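Local coordinates for protein EchA1_1 (Mycobacterium avium subsp. paratuberculosis, PDB 3R9T) that probably catalyses the reversible hydration of enoyl-CoA to 3-hydroxyacyl-CoA, as a member of the crotonase family of fatty-acid metabolism, at residues Val127-Ala132 and Val187-Val192; Ala154-Arg159 and Trp180-Glu185. All blocks are in the same frame, centred on the assembly; numbering follows the deposited sequence.

Interaction 1. Residues Val127-Ala132 and Val187-Val192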
# COMPACT_ATOMS: atom_id res chain seq x y z
N VAL B 127 -19.33 0.56 3.32
CA VAL B 127 -19.99 1.34 4.36
C VAL B 127 -20.42 0.36 5.46
O VAL B 127 -21.00 -0.69 5.16
CB VAL B 127 -21.20 2.06 3.77
CG1 VAL B 127 -21.94 2.90 4.82
CG2 VAL B 127 -20.75 2.91 2.59
N ALA B 128 -20.12 0.67 6.73
CA ALA B 128 -20.44 -0.24 7.83
C ALA B 128 -21.25 0.41 8.93
O ALA B 128 -20.97 1.52 9.35
CB ALA B 128 -19.17 -0.79 8.42
N ASP B 129 -22.26 -0.33 9.39
CA ASP B 129 -22.93 -0.09 10.66
C ASP B 129 -21.86 -0.01 11.78
O ASP B 129 -20.93 -0.82 11.79
CB ASP B 129 -23.90 -1.26 10.88
CG ASP B 129 -24.87 -1.03 12.02
OD1 ASP B 129 -24.41 -0.93 13.18
OD2 ASP B 129 -26.09 -1.01 11.75
N GLU B 130 -22.02 0.94 12.70
CA GLU B 130 -21.07 1.15 13.81
C GLU B 130 -20.86 -0.13 14.61
O GLU B 130 -19.81 -0.31 15.22
CB GLU B 130 -21.56 2.29 14.73
CG GLU B 130 -22.99 2.10 15.28
CD GLU B 130 -23.48 3.23 16.19
OE1 GLU B 130 -22.75 3.61 17.13
OE2 GLU B 130 -24.62 3.73 15.96
N ARG B 131 -21.86 -1.02 14.60
CA ARG B 131 -21.79 -2.28 15.34
C ARG B 131 -20.98 -3.38 14.65
O ARG B 131 -20.67 -4.41 15.26
CB ARG B 131 -23.20 -2.80 15.59
CG ARG B 131 -24.04 -1.95 16.52
CD ARG B 131 -25.49 -2.42 16.47
NE ARG B 131 -26.08 -2.23 15.15
CZ ARG B 131 -27.31 -2.59 14.82
NH1 ARG B 131 -28.12 -3.16 15.71
NH2 ARG B 131 -27.76 -2.37 13.58
N ALA B 132 -20.68 -3.19 13.37
CA ALA B 132 -20.02 -4.25 12.59
C ALA B 132 -18.64 -4.54 13.12
O ALA B 132 -17.94 -3.66 13.58
CB ALA B 132 -19.92 -3.86 11.12
N VAL B 187 -21.51 4.32 9.93
CA VAL B 187 -22.78 4.99 10.04
C VAL B 187 -23.58 4.50 11.23
O VAL B 187 -23.33 3.44 11.80
CB VAL B 187 -23.60 4.82 8.75
CG1 VAL B 187 -22.80 5.35 7.55
CG2 VAL B 187 -24.01 3.35 8.54
N GLU B 188 -24.55 5.33 11.62
CA GLU B 188 -25.43 4.98 12.70
C GLU B 188 -26.12 3.65 12.51
O GLU B 188 -26.52 3.29 11.40
CB GLU B 188 -26.48 6.07 12.89
CG GLU B 188 -26.03 7.19 13.77
CD GLU B 188 -27.21 7.87 14.40
OE1 GLU B 188 -27.28 7.92 15.65
OE2 GLU B 188 -28.10 8.30 13.64
N ALA B 189 -26.26 2.94 13.63
CA ALA B 189 -26.95 1.67 13.69
C ALA B 189 -28.24 1.71 12.89
O ALA B 189 -29.08 2.60 13.08
CB ALA B 189 -27.24 1.31 15.15
N GLY B 190 -28.37 0.75 11.98
CA GLY B 190 -29.56 0.55 11.16
C GLY B 190 -29.65 1.32 9.84
O GLY B 190 -30.59 1.10 9.07
N SER B 191 -28.70 2.21 9.58
CA SER B 191 -28.77 3.11 8.41
C SER B 191 -27.85 2.69 7.25
O SER B 191 -27.67 3.45 6.29
CB SER B 191 -28.46 4.57 8.80
OG SER B 191 -27.09 4.77 9.10
N VAL B 192 -27.28 1.48 7.33
CA VAL B 192 -26.21 1.11 6.38
C VAL B 192 -26.68 1.03 4.92
O VAL B 192 -25.95 1.46 4.02
CB VAL B 192 -25.41 -0.15 6.79
CG1 VAL B 192 -26.11 -1.45 6.36
CG2 VAL B 192 -24.02 -0.09 6.16
O HOH W 1 -27.49 -0.99 9.37
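Asp-129 and Val-187 form a parallel beta bridge, and the backbone bonds beside it show how a strand end and a loop can be tied together. Val-187 N donates to Ala-128 O at 2.9 Å, and Glu-130 N returns a bond to Val-187 O.

Carboxylates hold the loop beyond. Gly-190 N meets Asp-129 OD2 at 2.9 Å in an almost straight bond. From the opposite face of the same carboxylate comes Arg-131 NH2, which with NE grips Asp-129 side-on, one nitrogen to each oxygen. Arg-131 N also reaches OD1, closing an Asx turn, so the carboxylate is fixed in rotation. Glu-130 OE2 takes Ala-189 N on its anti lone pair at 3.0 Å, while Ala-189 CB lies over one face of the Arg-131 guanidinium. A water links Asp-129 OD2 to Val-192 N.

Apolar contact lies on the side of helix 192-204. With CG1 anti to the backbone N (chi1 -180°), Val-127 reaches Val-187 CG1 at 3.8 Å and Val-192 CG2 at 3.9 Å; Ala-195 and Leu-199 of that helix continue this packing.

The arrangement is that of an edge-strand pairing in the crotonase-fold sheet, 125-129 beside 185-187, with the chain turning into the following helix.

Interaction 2. Residues Ala154-Arg159 and Trp180-Glu185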
# COMPACT_ATOMS: atom_id res chain seq x y z
N ALA B 154 -3.19 -7.49 3.23
CA ALA B 154 -2.01 -6.63 3.25
C ALA B 154 -1.94 -5.68 2.07
O ALA B 154 -1.10 -4.78 2.06
CB ALA B 154 -0.72 -7.46 3.35
N GLU B 155 -2.80 -5.89 1.09
CA GLU B 155 -2.95 -4.95 -0.02
C GLU B 155 -3.82 -3.73 0.32
O GLU B 155 -3.73 -2.69 -0.34
CB GLU B 155 -3.55 -5.67 -1.20
CG GLU B 155 -2.58 -6.64 -1.81
CD GLU B 155 -3.14 -7.47 -2.95
OE1 GLU B 155 -4.37 -7.44 -3.18
OE2 GLU B 155 -2.33 -8.18 -3.60
N GLN B 156 -4.65 -3.86 1.35
CA GLN B 156 -5.63 -2.84 1.67
C GLN B 156 -5.49 -2.19 3.04
O GLN B 156 -6.17 -1.22 3.32
CB GLN B 156 -7.03 -3.41 1.49
CG GLN B 156 -7.22 -3.98 0.10
CD GLN B 156 -8.64 -4.36 -0.20
OE1 GLN B 156 -9.58 -3.85 0.42
NE2 GLN B 156 -8.83 -5.27 -1.16
N LEU B 157 -4.63 -2.76 3.87
CA LEU B 157 -4.29 -2.24 5.18
C LEU B 157 -2.78 -2.13 5.25
O LEU B 157 -2.08 -2.84 4.53
CB LEU B 157 -4.76 -3.22 6.26
CG LEU B 157 -6.17 -3.19 6.82
CD1 LEU B 157 -6.35 -4.30 7.84
CD2 LEU B 157 -6.41 -1.88 7.51
N PRO B 158 -2.25 -1.25 6.11
CA PRO B 158 -0.80 -1.21 6.28
C PRO B 158 -0.26 -2.59 6.60
O PRO B 158 -0.86 -3.37 7.34
CB PRO B 158 -0.61 -0.28 7.46
CG PRO B 158 -1.77 0.63 7.38
CD PRO B 158 -2.91 -0.25 6.97
N ARG B 159 0.88 -2.90 6.03
CA ARG B 159 1.40 -4.24 6.12
C ARG B 159 1.42 -4.80 7.54
O ARG B 159 0.93 -5.90 7.77
CB ARG B 159 2.80 -4.28 5.53
CG ARG B 159 3.63 -5.45 5.94
CD ARG B 159 3.16 -6.70 5.29
NE ARG B 159 3.48 -6.72 3.87
CZ ARG B 159 3.24 -7.74 3.06
NH1 ARG B 159 2.65 -8.84 3.53
NH2 ARG B 159 3.57 -7.67 1.78
N TRP B 180 -7.95 2.83 9.38
CA TRP B 180 -6.82 2.30 8.63
C TRP B 180 -7.02 2.50 7.13
O TRP B 180 -6.09 2.37 6.34
CB TRP B 180 -6.54 0.83 9.00
CG TRP B 180 -5.92 0.68 10.39
CD1 TRP B 180 -6.43 -0.01 11.47
CD2 TRP B 180 -4.70 1.28 10.83
NE1 TRP B 180 -5.58 0.12 12.54
CE2 TRP B 180 -4.52 0.92 12.18
CE3 TRP B 180 -3.75 2.10 10.23
CZ2 TRP B 180 -3.43 1.34 12.93
CZ3 TRP B 180 -2.66 2.52 10.96
CH2 TRP B 180 -2.51 2.13 12.30
N GLY B 181 -8.25 2.83 6.75
CA GLY B 181 -8.57 3.09 5.33
C GLY B 181 -9.11 1.87 4.63
O GLY B 181 -9.29 1.82 3.41
N LEU B 182 -9.42 0.88 5.43
CA LEU B 182 -10.03 -0.35 4.94
C LEU B 182 -11.54 -0.38 4.56
O LEU B 182 -11.99 -1.20 3.74
CB LEU B 182 -9.86 -1.36 6.02
CG LEU B 182 -10.50 -2.71 5.72
CD1 LEU B 182 -9.80 -3.36 4.49
CD2 LEU B 182 -10.46 -3.64 6.93
N ILE B 183 -12.32 0.39 5.28
CA ILE B 183 -13.69 0.67 4.88
C ILE B 183 -13.73 2.17 4.72
O ILE B 183 -12.81 2.88 5.17
CB ILE B 183 -14.73 0.15 5.89
CG1 ILE B 183 -14.66 0.92 7.21
CG2 ILE B 183 -14.58 -1.38 6.08
CD1 ILE B 183 -15.83 0.61 8.14
N ASN B 184 -14.79 2.64 4.07
CA ASN B 184 -14.93 4.06 3.75
C ASN B 184 -15.63 4.91 4.79
O ASN B 184 -15.26 6.09 4.98
CB ASN B 184 -15.65 4.20 2.43
CG ASN B 184 -14.84 3.62 1.28
OD1 ASN B 184 -15.02 2.47 0.91
ND2 ASN B 184 -13.92 4.42 0.74
N GLU B 185 -16.64 4.34 5.43
CA GLU B 185 -17.46 5.11 6.33
C GLU B 185 -18.21 4.24 7.34
O GLU B 185 -18.51 3.08 7.09
CB GLU B 185 -18.35 6.02 5.50
CG GLU B 185 -19.63 5.47 5.12
CD GLU B 185 -20.55 6.56 4.59
OE1 GLU B 185 -21.40 6.21 3.77
OE2 GLU B 185 -20.44 7.75 4.97
O HOH W 2 -8.09 0.04 1.71
O HOH W 3 -4.97 1.05 4.55
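A Schellman motif ends helix 174-180 at Gly-181, and the chain leaving it packs against the turn between helices 149-156 and 159-168, a junction of the crotonase fold close to two subunit interfaces. Apolar side chains and two waters share the work.

Leu-157 leads the apolar part. Its CD2 lies 3.8 Å from Leu-182 CB and 3.9 Å from Trp-180 CG, the leucine and tryptophan side chains crossing at about a right angle. Next to it the ring of Pro-158, just ahead of helix 159-168, sets CG 3.8 Å from CE3 of the Trp-180 indole. Leu-182 has its CG anti to the backbone N (chi1 177°), which carries CD1 to 4.1 Å from Gln-156 CB. The amide of Gln-156 runs on past this carbon, OE1 4.1 Å from Leu-182 CD1, and has its polar partners outside: NE2 with Leu-121 O, OE1 with Lys-160 NZ of the second subunit. Pro-158 packs on Gly-181, and Trp-180 on Arg-178, of the third subunit.

Between the backbones, Gln-156 O accepts from both waters, each at 2.8 Å. One of them also donates to Gly-181 O at 2.7 Å, the other to Trp-180 O, at a distance too short to be taken exactly.

Three carbonyl oxygens thus come near one another, none meeting an N-H of the facing segment, and two waters donate to them instead. The chemistry implies a junction in which side-chain carbons give the close fit and water serves as the polar link between the two backbones.

The two contacts lie with their centres about 18 Å apart, and interaction 2 is nested along the chain inside the loop that interaction 1 closes. Between strand 125-129 and strand 185-187, which pairs back beside it, the chain passes, among other elements, through helices 149-156, 159-168 and 174-180. They meet directly where residues 180-185 run into this last strand: Ala-128 N lies 2.9 Å from Glu-185 O, a probable hydrogen bond, and Ile-183 CD1 packs on Ala-128 CB. One excursion of the chain is thus closed at the sheet by interaction 1, while interaction 2 packs its helical part beside the neighbouring subunits, connecting sheet edge with trimer interface.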